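Local coordinates for pyruvate kinase 1 (Trypanosoma brucei brucei, PDB 4KCT), which catalyses the transfer of a phosphoryl group from phosphoenolpyruvate to ADP, yielding pyruvate and ATP, and also has an intrinsic decarboxylase activity towards oxaloacetate, at residues 480-483 with 484-488; 369-372 with 373-377; 408-412 with 413-417; 387-391 with 392-396; 247-250 with 251-255. All coordinates share one frame; numbering follows the deposited sequence. Where two conformers were deposited one is given.

Contacts 1, 3 and 4 belong to the alpha/beta domain that binds FDP, whereas contact 5 sits on the barrel domain that carries pyruvate, magnesium and potassium. Contact 1 supplies A482 N and G488 N to FDP, and its strand packs on contact 3 through V480 CG2 and I410 CD1, 4.1 Å apart. Contact 2, leading into helix 377-392, meets contact 3 where Q371 OE1 lies 2.8 Å from K412 NZ, probably hydrogen-bonded. Contact 4 ends that helix and packs on contact 3, centres about 12 Å apart. Contact 5 touches none of the others; its centre is about 20 Å from that of contact 2 and 32 Å from that of contact 1. Contacts 1, 2 and 4 reach the second subunit.

Contact 1: residues 480-483 with 484-488; sequences VHAD and HSVKG. With FDP (2,6-di-O-phosphono-beta-D-fructofuranose), chain F.
D483 OD1 grips the backbone of the turn that follows it, taking the N-H groups of both S485 and V486. The bond from V486 N is the straighter, 2.9 Å to D483 OD1 at 165°, and arrives nearly along the carboxylate C-O axis; S485 N, 3.0 Å from the same oxygen, comes from above the carboxylate plane. With chi1 at 66°, D483 CG stands between its own N and carbonyl carbon, which swings the carboxylate back over the turn. OD2 forms a salt bridge with R494 of the second subunit. Packing is also close at A482, whose CB lies 3.3 Å from V486 O. The turn belongs to the loop between strands 476-481 and 492-497, part of the effector pocket: A482 N donates to FDP O3 and G488 N to FDP O1, the latter at 2.9 Å. H481 ND1 bonds A482 O at 2.7 Å, with that oxygen in the ring plane. The loose part is the water-lined rim, where H484, S485 and K487 are exposed: one water joins D483 O, V486 O and K487 NZ, and elsewhere a second takes D483 OD2 and, weakly, S485 OG. H484 meets H484 of the second subunit, ring against ring.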
loop_
_atom_site.group_PDB
_atom_site.type_symbol
_atom_site.label_atom_id
_atom_site.label_comp_id
_atom_site.label_asym_id
_atom_site.label_seq_id
_atom_site.Cartn_x
_atom_site.Cartn_y
_atom_site.Cartn_z
ATOM N N VAL A 480 -4.756 6.359 29.771
ATOM C CA VAL A 480 -4.798 7.669 29.133
ATOM C C VAL A 480 -5.530 8.643 30.069
ATOM O O VAL A 480 -6.674 8.385 30.483
ATOM C CB VAL A 480 -5.560 7.599 27.794
ATOM C CG1 VAL A 480 -5.747 9.010 27.196
ATOM C CG2 VAL A 480 -4.831 6.657 26.804
ATOM N N HIS A 481 -4.875 9.754 30.395
ATOM C CA HIS A 481 -5.525 10.878 31.101
ATOM C C HIS A 481 -4.616 12.078 31.005
ATOM O O HIS A 481 -3.708 12.089 30.173
ATOM C CB HIS A 481 -5.845 10.528 32.571
ATOM C CG HIS A 481 -4.666 9.973 33.353
ATOM N ND1 HIS A 481 -3.657 10.764 33.838
ATOM C CD2 HIS A 481 -4.410 8.683 33.822
ATOM C CE1 HIS A 481 -2.778 9.993 34.531
ATOM N NE2 HIS A 481 -3.250 8.734 34.553
ATOM N N ALA A 482 -4.824 13.105 31.840
ATOM C CA ALA A 482 -3.907 14.275 31.778
ATOM C C ALA A 482 -2.772 14.132 32.794
ATOM O O ALA A 482 -2.851 13.299 33.713
ATOM C CB ALA A 482 -4.655 15.573 31.990
ATOM N N ASP A 483 -1.670 14.838 32.554
ATOM C CA ASP A 483 -0.611 14.914 33.550
ATOM C C ASP A 483 -1.078 15.835 34.673
ATOM O O ASP A 483 -2.278 16.164 34.770
ATOM C CB ASP A 483 0.723 15.377 32.930
ATOM C CG ASP A 483 0.666 16.824 32.406
ATOM O OD1 ASP A 483 -0.237 17.589 32.831
ATOM O OD2 ASP A 483 1.506 17.182 31.543
ATOM N N HIS A 484 -0.198 16.126 35.612
ATOM C CA HIS A 484 -0.648 16.796 36.830
ATOM C C HIS A 484 -1.076 18.226 36.658
ATOM O O HIS A 484 -1.799 18.740 37.480
ATOM C CB HIS A 484 0.343 16.634 37.971
ATOM C CG HIS A 484 0.358 15.233 38.557
ATOM N ND1 HIS A 484 1.204 14.861 39.555
ATOM C CD2 HIS A 484 -0.374 14.081 38.211
ATOM C CE1 HIS A 484 1.043 13.539 39.816
ATOM N NE2 HIS A 484 0.078 13.064 38.997
ATOM N N SER A 485 -0.771 18.845 35.527
ATOM C CA SER A 485 -1.197 20.234 35.362
ATOM C C SER A 485 -2.166 20.551 34.210
ATOM O O SER A 485 -2.910 21.527 34.275
ATOM C CB SER A 485 -0.009 21.194 35.403
ATOM O OG SER A 485 0.826 20.983 34.316
ATOM N N VAL A 486 -2.186 19.728 33.166
ATOM C CA VAL A 486 -3.055 20.022 32.015
ATOM C C VAL A 486 -4.535 19.753 32.348
ATOM O O VAL A 486 -4.861 18.744 32.987
ATOM C CB VAL A 486 -2.601 19.237 30.756
ATOM C CG1 VAL A 486 -3.709 19.212 29.702
ATOM C CG2 VAL A 486 -1.353 19.882 30.162
ATOM N N LYS A 487 -5.411 20.703 32.011
ATOM C CA LYS A 487 -6.863 20.555 32.237
ATOM C C LYS A 487 -7.631 20.610 30.917
ATOM O O LYS A 487 -7.279 21.375 30.015
ATOM C CB LYS A 487 -7.404 21.675 33.139
ATOM C CG LYS A 487 -6.694 21.815 34.468
ATOM C CD LYS A 487 -6.739 20.532 35.284
ATOM C CE LYS A 487 -5.767 20.631 36.448
ATOM N NZ LYS A 487 -5.588 19.342 37.173
ATOM N N GLY A 488 -8.726 19.862 30.842
ATOM C CA GLY A 488 -9.671 20.010 29.738
ATOM C C GLY A 488 -9.634 18.836 28.755
ATOM O O GLY A 488 -10.531 18.675 27.958
HETATM P P1 FDP F . -9.627 15.398 35.096
HETATM O O1P FDP F . -8.459 14.533 35.521
HETATM O O2P FDP F . -10.943 14.849 35.584
HETATM O O3P FDP F . -9.430 16.891 35.300
HETATM O O1 FDP F . -8.802 17.880 32.904
HETATM C C1 FDP F . -7.954 16.736 32.765
HETATM C C2 FDP F . -8.819 15.529 32.421
HETATM O O2 FDP F . -9.765 15.205 33.477
HETATM C C3 FDP F . -7.997 14.294 32.065
HETATM O O3 FDP F . -7.437 13.673 33.220
HETATM C C4 FDP F . -9.069 13.421 31.434
HETATM O O4 FDP F . -8.532 12.324 30.674
HETATM C C5 FDP F . -9.786 14.437 30.558
HETATM O O5 FDP F . -9.565 15.744 31.204
HETATM C C6 FDP F . -11.273 14.120 30.460
HETATM O O6 FDP F . -11.819 14.902 29.395
HETATM P P2 FDP F . -13.291 14.537 28.827
HETATM O O4P FDP F . -13.127 13.153 28.176
HETATM O O5P FDP F . -14.152 14.543 30.051
HETATM O O6P FDP F . -13.585 15.627 27.826
HETATM O O HOH W 1 -4.637 17.564 35.271
HETATM O O HOH W 2 2.332 19.737 31.606
#

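Contact 2: residues 369-372 with 373-377; sequences NLQK and IPMCP
In the linker between helices 362-369 and 377-392, Q371 and M375 meet through aliphatic atoms. The methyl M375 CE reaches back to Q371 CB at 3.9 Å and to Q371 CG at 4.0 Å, the two side chains passing at a slant. M375 gets there by staying extended beyond CG (chi2 -177°, chi3 173°), which carries the methyl back to Q371; M375 CG lies 4.0 Å from K372 O. Q371 instead folds at chi2 (-59°), turning its amide away from the methionine: OE1 takes a hydrogen bond from K412 NZ, and NE2 is held by the carbonyls of I367 and V288. Residues 370-376 have no regular secondary structure, and a cis peptide before P374 turns the chain just ahead of C376, the N-cap residue of helix 377-392. I373 CD1 lies 3.5 Å from K372 O, on the side the methionine also occupies, and K372 CG is 3.4 Å from I373 N. I373 and M375 pack on E391 of the second subunit and P374 on Q393 of the second subunit, placing this face of the linker at a subunit interface, while the methionine also touches Y413 and S383 of its own chain.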
loop_
_atom_site.group_PDB
_atom_site.type_symbol
_atom_site.label_atom_id
_atom_site.label_comp_id
_atom_site.label_asym_id
_atom_site.label_seq_id
_atom_site.Cartn_x
_atom_site.Cartn_y
_atom_site.Cartn_z
ATOM N N ASN A 369 -5.350 7.283 8.657
ATOM C CA ASN A 369 -4.855 7.832 7.378
ATOM C C ASN A 369 -5.783 8.883 6.750
ATOM O O ASN A 369 -5.371 9.639 5.875
ATOM C CB ASN A 369 -4.601 6.694 6.364
ATOM C CG ASN A 369 -3.391 5.836 6.739
ATOM O OD1 ASN A 369 -2.587 6.217 7.589
ATOM N ND2 ASN A 369 -3.312 4.637 6.166
ATOM N N LEU A 370 -7.033 8.945 7.196
ATOM C CA LEU A 370 -7.940 9.947 6.649
ATOM C C LEU A 370 -8.074 11.202 7.521
ATOM O O LEU A 370 -8.848 12.085 7.206
ATOM C CB LEU A 370 -9.320 9.329 6.383
ATOM C CG LEU A 370 -9.288 8.320 5.206
ATOM C CD1 LEU A 370 -10.569 7.486 5.166
ATOM C CD2 LEU A 370 -9.109 9.092 3.879
ATOM N N GLN A 371 -7.361 11.255 8.634
ATOM C CA GLN A 371 -7.467 12.415 9.517
ATOM C C GLN A 371 -6.607 13.572 8.995
ATOM O O GLN A 371 -5.508 13.365 8.482
ATOM C CB GLN A 371 -7.061 12.062 10.957
ATOM C CG GLN A 371 -7.779 10.837 11.545
ATOM C CD GLN A 371 -9.282 11.017 11.559
ATOM O OE1 GLN A 371 -9.793 12.059 11.999
ATOM N NE2 GLN A 371 -9.987 10.076 10.972
ATOM N N LYS A 372 -7.088 14.784 9.179
ATOM C CA LYS A 372 -6.333 15.964 8.782
ATOM C C LYS A 372 -5.151 16.198 9.741
ATOM O O LYS A 372 -5.272 16.015 10.958
ATOM C CB LYS A 372 -7.259 17.168 8.760
ATOM C CG LYS A 372 -6.586 18.474 8.374
ATOM C CD LYS A 372 -7.546 19.643 8.547
ATOM C CE LYS A 372 -7.614 20.504 7.293
ATOM N NZ LYS A 372 -6.423 21.392 7.185
ATOM N N ILE A 373 -3.987 16.514 9.189
ATOM C CA ILE A 373 -2.797 16.755 10.016
ATOM C C ILE A 373 -2.506 18.252 9.927
ATOM O O ILE A 373 -2.581 18.802 8.854
ATOM C CB ILE A 373 -1.575 15.975 9.454
ATOM C CG1 ILE A 373 -1.826 14.466 9.470
ATOM C CG2 ILE A 373 -0.302 16.321 10.221
ATOM C CD1 ILE A 373 -2.464 13.961 10.750
ATOM N N PRO A 374 -2.232 18.926 11.070
ATOM C CA PRO A 374 -1.977 18.384 12.426
ATOM C C PRO A 374 -3.286 18.018 13.151
ATOM O O PRO A 374 -4.298 18.700 12.979
ATOM C CB PRO A 374 -1.297 19.567 13.137
ATOM C CG PRO A 374 -1.926 20.786 12.497
ATOM C CD PRO A 374 -2.077 20.408 11.031
ATOM N N MET A 375 -3.263 16.936 13.940
ATOM C CA MET A 375 -4.357 16.618 14.856
ATOM C C MET A 375 -4.253 17.556 16.044
ATOM O O MET A 375 -3.162 17.960 16.391
ATOM C CB MET A 375 -4.184 15.181 15.402
ATOM C CG MET A 375 -4.314 14.089 14.377
ATOM S SD MET A 375 -4.181 12.503 15.230
ATOM C CE MET A 375 -4.581 11.409 13.854
ATOM N N CYS A 376 -5.336 17.689 16.806
ATOM C CA CYS A 376 -5.271 18.251 18.153
ATOM C C CYS A 376 -4.488 17.293 19.034
ATOM O O CYS A 376 -4.413 16.100 18.735
ATOM C CB CYS A 376 -6.683 18.435 18.726
ATOM S SG CYS A 376 -7.765 19.501 17.749
ATOM N N PRO A 377 -3.878 17.811 20.109
ATOM C CA PRO A 377 -3.039 16.965 20.966
ATOM C C PRO A 377 -3.799 15.779 21.543
ATOM O O PRO A 377 -3.252 14.689 21.603
ATOM C CB PRO A 377 -2.568 17.913 22.094
ATOM C CG PRO A 377 -2.935 19.300 21.667
ATOM C CD PRO A 377 -3.869 19.239 20.495
#

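Contact 3: residues 408-412 with 413-417; sequences RLISK and YRPNC
S411 O is held by two N-H groups of R414: the backbone N at 2.9 Å and the guanidinium NH2 at 3.1 Å. The two donors approach from opposite faces of the carbonyl plane, both well out of that plane, and the oxygen lies almost in the guanidinium plane, at its edge. A bend at chi2 (-35°) brings the arginine back to the carbonyl it already engages through its main chain. The guanidinium is further satisfied by D326 through NH2, as a salt bridge, and by the carbonyl of G324 through NH1. I410 O accepts from Y413 N, 3.0 Å away, and P415 CD packs 3.5 Å from I410 O. These bonds lie where helix 405-412 gives way to loop; R414 takes up positive phi (57°) and the chain leaves towards strand 419-423 of the alpha/beta domain. K412 and Y413 run side by side in the same direction. K412 CG lies over one face of the tyrosine ring, 4.3 Å from its centroid and 26° off the normal, a CH-pi contact, while L409 O sits at the ring edge, 3.3 Å from Y413 CD2. The two polar ends share a partner: E379 OE2 forms a salt bridge with K412 NZ and a hydrogen bond with Y413 OH. S411 OG is bonded to the carbonyl oxygen of R436.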
loop_
_atom_site.group_PDB
_atom_site.type_symbol
_atom_site.label_atom_id
_atom_site.label_comp_id
_atom_site.label_asym_id
_atom_site.label_seq_id
_atom_site.Cartn_x
_atom_site.Cartn_y
_atom_site.Cartn_z
ATOM N N ARG A 408 -14.834 8.190 23.620
ATOM C CA ARG A 408 -15.217 8.104 22.207
ATOM C C ARG A 408 -14.021 8.296 21.258
ATOM O O ARG A 408 -13.983 7.722 20.176
ATOM C CB ARG A 408 -16.334 9.119 21.883
ATOM C CG ARG A 408 -17.692 8.727 22.498
ATOM C CD ARG A 408 -18.825 9.640 21.991
ATOM N NE ARG A 408 -18.815 10.915 22.688
ATOM C CZ ARG A 408 -19.386 11.137 23.869
ATOM N NH1 ARG A 408 -20.080 10.171 24.508
ATOM N NH2 ARG A 408 -19.231 12.310 24.440
ATOM N N LEU A 409 -13.085 9.149 21.647
ATOM C CA LEU A 409 -11.899 9.402 20.840
ATOM C C LEU A 409 -10.978 8.177 20.752
ATOM O O LEU A 409 -10.384 7.917 19.714
ATOM C CB LEU A 409 -11.127 10.612 21.404
ATOM C CG LEU A 409 -10.178 11.376 20.481
ATOM C CD1 LEU A 409 -10.830 11.685 19.113
ATOM C CD2 LEU A 409 -9.732 12.675 21.188
ATOM N N ILE A 410 -10.833 7.453 21.842
ATOM C CA ILE A 410 -10.128 6.165 21.805
ATOM C C ILE A 410 -10.873 5.097 21.015
ATOM O O ILE A 410 -10.290 4.433 20.153
ATOM C CB ILE A 410 -9.861 5.642 23.211
ATOM C CG1 ILE A 410 -8.885 6.597 23.939
ATOM C CG2 ILE A 410 -9.295 4.212 23.156
ATOM C CD1 ILE A 410 -8.658 6.203 25.397
ATOM N N SER A 411 -12.180 4.992 21.240
ATOM C CA SER A 411 -13.005 4.045 20.462
ATOM C C SER A 411 -12.971 4.343 18.959
ATOM O O SER A 411 -13.041 3.429 18.129
ATOM C CB SER A 411 -14.464 4.049 20.973
ATOM O OG SER A 411 -15.237 3.065 20.271
ATOM N N LYS A 412 -12.814 5.616 18.606
ATOM C CA LYS A 412 -12.760 6.001 17.201
ATOM C C LYS A 412 -11.650 5.191 16.479
ATOM O O LYS A 412 -11.783 4.854 15.290
ATOM C CB LYS A 412 -12.468 7.506 17.093
ATOM C CG LYS A 412 -12.036 7.962 15.721
ATOM C CD LYS A 412 -11.853 9.497 15.704
ATOM C CE LYS A 412 -11.543 9.973 14.283
ATOM N NZ LYS A 412 -11.415 11.456 14.228
ATOM N N TYR A 413 -10.560 4.900 17.187
ATOM C CA TYR A 413 -9.409 4.214 16.565
ATOM C C TYR A 413 -9.477 2.695 16.689
ATOM O O TYR A 413 -8.605 1.986 16.180
ATOM C CB TYR A 413 -8.074 4.776 17.087
ATOM C CG TYR A 413 -7.812 6.158 16.533
ATOM C CD1 TYR A 413 -7.375 6.313 15.200
ATOM C CD2 TYR A 413 -8.322 7.283 17.179
ATOM C CE1 TYR A 413 -7.236 7.584 14.631
ATOM C CE2 TYR A 413 -8.255 8.545 16.583
ATOM C CZ TYR A 413 -7.733 8.676 15.300
ATOM O OH TYR A 413 -7.704 9.919 14.694
ATOM N N ARG A 414 -10.611 2.197 17.185
ATOM C CA ARG A 414 -10.958 0.786 17.015
ATOM C C ARG A 414 -9.873 -0.168 17.586
ATOM O O ARG A 414 -9.350 -1.012 16.867
ATOM C CB ARG A 414 -11.201 0.481 15.526
ATOM C CG ARG A 414 -12.456 1.170 14.916
ATOM C CD ARG A 414 -13.587 1.259 15.914
ATOM N NE ARG A 414 -14.929 1.348 15.294
ATOM C CZ ARG A 414 -15.962 2.003 15.838
ATOM N NH1 ARG A 414 -17.190 1.876 15.314
ATOM N NH2 ARG A 414 -15.806 2.665 16.994
ATOM N N PRO A 415 -9.505 -0.005 18.864
ATOM C CA PRO A 415 -8.658 -1.034 19.465
ATOM C C PRO A 415 -9.346 -2.409 19.441
ATOM O O PRO A 415 -10.579 -2.490 19.276
ATOM C CB PRO A 415 -8.488 -0.546 20.922
ATOM C CG PRO A 415 -9.695 0.296 21.191
ATOM C CD PRO A 415 -9.982 0.980 19.857
ATOM N N ASN A 416 -8.575 -3.488 19.656
ATOM C CA ASN A 416 -9.189 -4.818 19.670
ATOM C C ASN A 416 -9.490 -5.295 21.107
ATOM O O ASN A 416 -9.824 -6.450 21.314
ATOM C CB ASN A 416 -8.334 -5.833 18.912
ATOM C CG ASN A 416 -7.007 -6.082 19.585
ATOM O OD1 ASN A 416 -6.808 -5.665 20.726
ATOM N ND2 ASN A 416 -6.147 -6.890 18.949
ATOM N N CYS A 417 -9.286 -4.423 22.092
ATOM C CA CYS A 417 -9.475 -4.803 23.514
ATOM C C CYS A 417 -10.544 -3.906 24.124
ATOM O O CYS A 417 -10.863 -2.886 23.550
ATOM C CB CYS A 417 -8.161 -4.631 24.296
ATOM S SG CYS A 417 -7.456 -2.958 24.187
#

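Contact 4: residues 387-391 with 392-396; sequences ASAFE and VQAKA
A389 O accepts a hydrogen bond from A394 N at 2.9 Å, in the carbonyl plane and on a lone pair. It is the 6→1 bond of the Schellman motif that ends helix 377-392; Q393, at positive phi (56°), turns the chain, and its N makes the weak 5→2 bond, 3.3 Å to F390 O. One residue earlier V392 N bonds S388 O at 3.0 Å, a regular helical bond. The turn brings two methyl groups together, A389 CB and A394 CB, 3.9 Å apart, and both also touch V478 of the neighbouring strand 476-481. In V392, chi1 of -65° leaves CG1 beside its own N and sends CG2 into the place between N and the carbonyl carbon. That branch reaches inward over the last turn. E391 bends at chi2 (-71°) and carries its carboxylate away from the turn to a salt bridge between OE1 and K368 of the second subunit. V392 packs on A380 of the second subunit, so the helix end lies at the subunit interface. V392 CG2 ends 3.3 Å from S388 O.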
loop_
_atom_site.group_PDB
_atom_site.type_symbol
_atom_site.label_atom_id
_atom_site.label_comp_id
_atom_site.label_asym_id
_atom_site.label_seq_id
_atom_site.Cartn_x
_atom_site.Cartn_y
_atom_site.Cartn_z
ATOM N N ALA A 387 -2.400 2.690 19.063
ATOM C CA ALA A 387 -1.246 2.088 18.415
ATOM C C ALA A 387 -0.386 1.294 19.409
ATOM O O ALA A 387 0.041 0.157 19.109
ATOM C CB ALA A 387 -0.410 3.141 17.667
ATOM N N SER A 388 -0.080 1.901 20.554
ATOM C CA SER A 388 0.752 1.230 21.547
ATOM C C SER A 388 0.083 -0.036 22.092
ATOM O O SER A 388 0.761 -1.029 22.330
ATOM C CB SER A 388 1.186 2.185 22.684
ATOM O OG SER A 388 0.088 2.628 23.471
ATOM N N ALA A 389 -1.257 -0.026 22.193
ATOM C CA ALA A 389 -2.011 -1.226 22.610
ATOM C C ALA A 389 -1.822 -2.378 21.626
ATOM O O ALA A 389 -1.618 -3.545 22.022
ATOM C CB ALA A 389 -3.500 -0.893 22.761
ATOM N N PHE A 390 -1.893 -2.075 20.340
ATOM C CA PHE A 390 -1.585 -3.096 19.354
ATOM C C PHE A 390 -0.135 -3.568 19.492
ATOM O O PHE A 390 0.129 -4.761 19.399
ATOM C CB PHE A 390 -1.859 -2.579 17.930
ATOM C CG PHE A 390 -3.322 -2.531 17.579
ATOM C CD1 PHE A 390 -4.099 -3.715 17.569
ATOM C CD2 PHE A 390 -3.929 -1.331 17.251
ATOM C CE1 PHE A 390 -5.428 -3.687 17.120
ATOM C CE2 PHE A 390 -5.288 -1.288 16.892
ATOM C CZ PHE A 390 -6.033 -2.469 16.835
ATOM N N GLU A 391 0.820 -2.631 19.619
ATOM C CA GLU A 391 2.255 -3.046 19.624
ATOM C C GLU A 391 2.576 -3.978 20.791
ATOM O O GLU A 391 3.427 -4.868 20.666
ATOM C CB GLU A 391 3.214 -1.857 19.682
ATOM C CG GLU A 391 2.894 -0.713 18.747
ATOM C CD GLU A 391 3.140 -1.044 17.305
ATOM O OE1 GLU A 391 3.160 -0.093 16.485
ATOM O OE2 GLU A 391 3.306 -2.249 16.976
ATOM N N VAL A 392 1.967 -3.729 21.940
ATOM C CA VAL A 392 2.241 -4.580 23.124
ATOM C C VAL A 392 1.236 -5.656 23.374
ATOM O O VAL A 392 1.351 -6.366 24.366
ATOM C CB VAL A 392 2.393 -3.806 24.445
ATOM C CG1 VAL A 392 3.583 -2.907 24.426
ATOM C CG2 VAL A 392 1.097 -3.090 24.840
ATOM N N GLN A 393 0.216 -5.746 22.521
ATOM C CA GLN A 393 -0.896 -6.667 22.716
ATOM C C GLN A 393 -1.549 -6.424 24.078
ATOM O O GLN A 393 -1.860 -7.382 24.819
ATOM C CB GLN A 393 -0.430 -8.146 22.568
ATOM C CG GLN A 393 0.141 -8.459 21.182
ATOM C CD GLN A 393 0.609 -9.907 21.034
ATOM O OE1 GLN A 393 1.090 -10.515 21.985
ATOM N NE2 GLN A 393 0.606 -10.393 19.817
ATOM N N ALA A 394 -1.799 -5.150 24.395
ATOM C CA ALA A 394 -2.460 -4.813 25.655
ATOM C C ALA A 394 -3.791 -5.560 25.741
ATOM O O ALA A 394 -4.508 -5.655 24.749
ATOM C CB ALA A 394 -2.704 -3.312 25.736
ATOM N N LYS A 395 -4.172 -5.992 26.947
ATOM C CA LYS A 395 -5.481 -6.645 27.125
ATOM C C LYS A 395 -6.608 -5.662 27.447
ATOM O O LYS A 395 -7.803 -5.984 27.285
ATOM C CB LYS A 395 -5.395 -7.746 28.188
ATOM C CG LYS A 395 -4.528 -8.908 27.734
ATOM C CD LYS A 395 -4.818 -10.177 28.497
ATOM C CE LYS A 395 -4.017 -11.320 27.920
ATOM N NZ LYS A 395 -3.815 -12.389 28.939
ATOM N N ALA A 396 -6.236 -4.456 27.841
ATOM C CA ALA A 396 -7.225 -3.400 28.027
ATOM C C ALA A 396 -6.604 -2.036 27.889
ATOM O O ALA A 396 -5.391 -1.867 28.065
ATOM C CB ALA A 396 -7.919 -3.534 29.405
#

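Contact 5: residues 247-250 with 251-255; sequences QNID and SIIEA
I249 and I253, one helical turn apart, meet through their longer branches: I249 CG1 lies 3.7 Å from I253 CD1, the two side chains crossing at a slant. They use different first torsions. I249 sets CG1 opposite its own N (chi1 -173°) and then bends at chi2, bringing CD1 over I253 CG1 at 3.9 Å; I253 keeps CG1 beside its N (chi1 -78°) and extends beyond it, so that its terminal methyl meets I249 CG1. Both touch K285 of helix 275-289, and I253 also meets C286 and V289 there. I252 has the same form as I253 but faces strand 235-240, touching S238 and I240, the latter shared with I249; its CD1 is 3.9 Å from N248 CB. S251 OG lies 3.1 Å from N248 O. That carbonyl also receives I252 N, 3.1 Å away and almost in line with C=O. N248 stands at the N-cap position, yet its side chain makes no capping bond; ND2 turns instead to the carbonyl of R215. D250 OD1 forms a salt bridge with K285 of helix 275-289. The backbone bonds I253 N to I249 O, 2.8 Å, and E254 N to D250 O, 3.0 Å, carry on the helix. The arrangement is the N-terminal part of helix 249-255, which follows the short helix 243-247 and lies between strands 235-240 and 258-262, successive strands of the eight-stranded parallel TIM barrel.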
loop_
_atom_site.group_PDB
_atom_site.type_symbol
_atom_site.label_atom_id
_atom_site.label_comp_id
_atom_site.label_asym_id
_atom_site.label_seq_id
_atom_site.Cartn_x
_atom_site.Cartn_y
_atom_site.Cartn_z
ATOM N N GLN A 247 -28.099 12.716 1.437
ATOM C CA GLN A 247 -27.443 13.741 0.652
ATOM C C GLN A 247 -26.736 14.750 1.563
ATOM O O GLN A 247 -25.646 15.209 1.260
ATOM C CB GLN A 247 -28.506 14.472 -0.178
ATOM C CG GLN A 247 -27.997 15.616 -1.021
ATOM C CD GLN A 247 -29.089 16.168 -1.922
ATOM O OE1 GLN A 247 -28.830 17.003 -2.782
ATOM N NE2 GLN A 247 -30.322 15.704 -1.717
ATOM N N ASN A 248 -27.359 15.074 2.688
ATOM C CA ASN A 248 -26.807 16.054 3.614
ATOM C C ASN A 248 -26.017 15.409 4.787
ATOM O O ASN A 248 -25.825 16.037 5.818
ATOM C CB ASN A 248 -27.945 16.942 4.173
ATOM C CG ASN A 248 -28.618 17.764 3.089
ATOM O OD1 ASN A 248 -27.962 18.210 2.174
ATOM N ND2 ASN A 248 -29.958 17.888 3.152
ATOM N N ILE A 249 -25.582 14.161 4.622
ATOM C CA ILE A 249 -25.049 13.388 5.740
ATOM C C ILE A 249 -23.846 14.079 6.443
ATOM O O ILE A 249 -23.738 14.055 7.655
ATOM C CB ILE A 249 -24.699 11.924 5.322
ATOM C CG1 ILE A 249 -24.300 11.094 6.532
ATOM C CG2 ILE A 249 -23.593 11.891 4.255
ATOM C CD1 ILE A 249 -25.376 11.014 7.604
ATOM N N ASP A 250 -22.945 14.695 5.675
ATOM C CA ASP A 250 -21.758 15.320 6.287
ATOM C C ASP A 250 -22.148 16.388 7.323
ATOM O O ASP A 250 -21.597 16.438 8.431
ATOM C CB ASP A 250 -20.877 15.975 5.212
ATOM C CG ASP A 250 -20.183 14.955 4.319
ATOM O OD1 ASP A 250 -20.089 13.771 4.707
ATOM O OD2 ASP A 250 -19.665 15.360 3.253
ATOM N N SER A 251 -23.010 17.309 6.921
ATOM C CA SER A 251 -23.412 18.385 7.821
ATOM C C SER A 251 -24.303 17.863 8.957
ATOM O O SER A 251 -24.265 18.383 10.075
ATOM C CB SER A 251 -24.127 19.508 7.051
ATOM O OG SER A 251 -25.335 19.028 6.477
ATOM N N ILE A 252 -25.102 16.836 8.685
ATOM C CA ILE A 252 -25.871 16.214 9.751
ATOM C C ILE A 252 -24.967 15.536 10.809
ATOM O O ILE A 252 -25.159 15.728 12.005
ATOM C CB ILE A 252 -26.923 15.230 9.200
ATOM C CG1 ILE A 252 -27.994 16.020 8.437
ATOM C CG2 ILE A 252 -27.565 14.402 10.340
ATOM C CD1 ILE A 252 -28.839 15.156 7.505
ATOM N N ILE A 253 -23.947 14.822 10.354
ATOM C CA ILE A 253 -23.029 14.161 11.273
ATOM C C ILE A 253 -22.350 15.232 12.107
ATOM O O ILE A 253 -22.288 15.132 13.326
ATOM C CB ILE A 253 -21.941 13.384 10.511
ATOM C CG1 ILE A 253 -22.506 12.056 9.980
ATOM C CG2 ILE A 253 -20.746 13.141 11.412
ATOM C CD1 ILE A 253 -21.569 11.328 9.016
ATOM N N GLU A 254 -21.945 16.314 11.448
ATOM C CA GLU A 254 -21.313 17.431 12.139
ATOM C C GLU A 254 -22.186 17.985 13.283
ATOM O O GLU A 254 -21.682 18.271 14.369
ATOM C CB GLU A 254 -20.969 18.545 11.143
ATOM C CG GLU A 254 -20.638 19.865 11.807
ATOM C CD GLU A 254 -19.161 19.998 12.085
ATOM O OE1 GLU A 254 -18.360 19.835 11.136
ATOM O OE2 GLU A 254 -18.795 20.218 13.260
ATOM N N ALA A 255 -23.481 18.177 13.026
ATOM C CA ALA A 255 -24.380 18.762 14.033
ATOM C C ALA A 255 -24.799 17.779 15.138
ATOM O O ALA A 255 -25.329 18.200 16.184
ATOM C CB ALA A 255 -25.622 19.358 13.352
#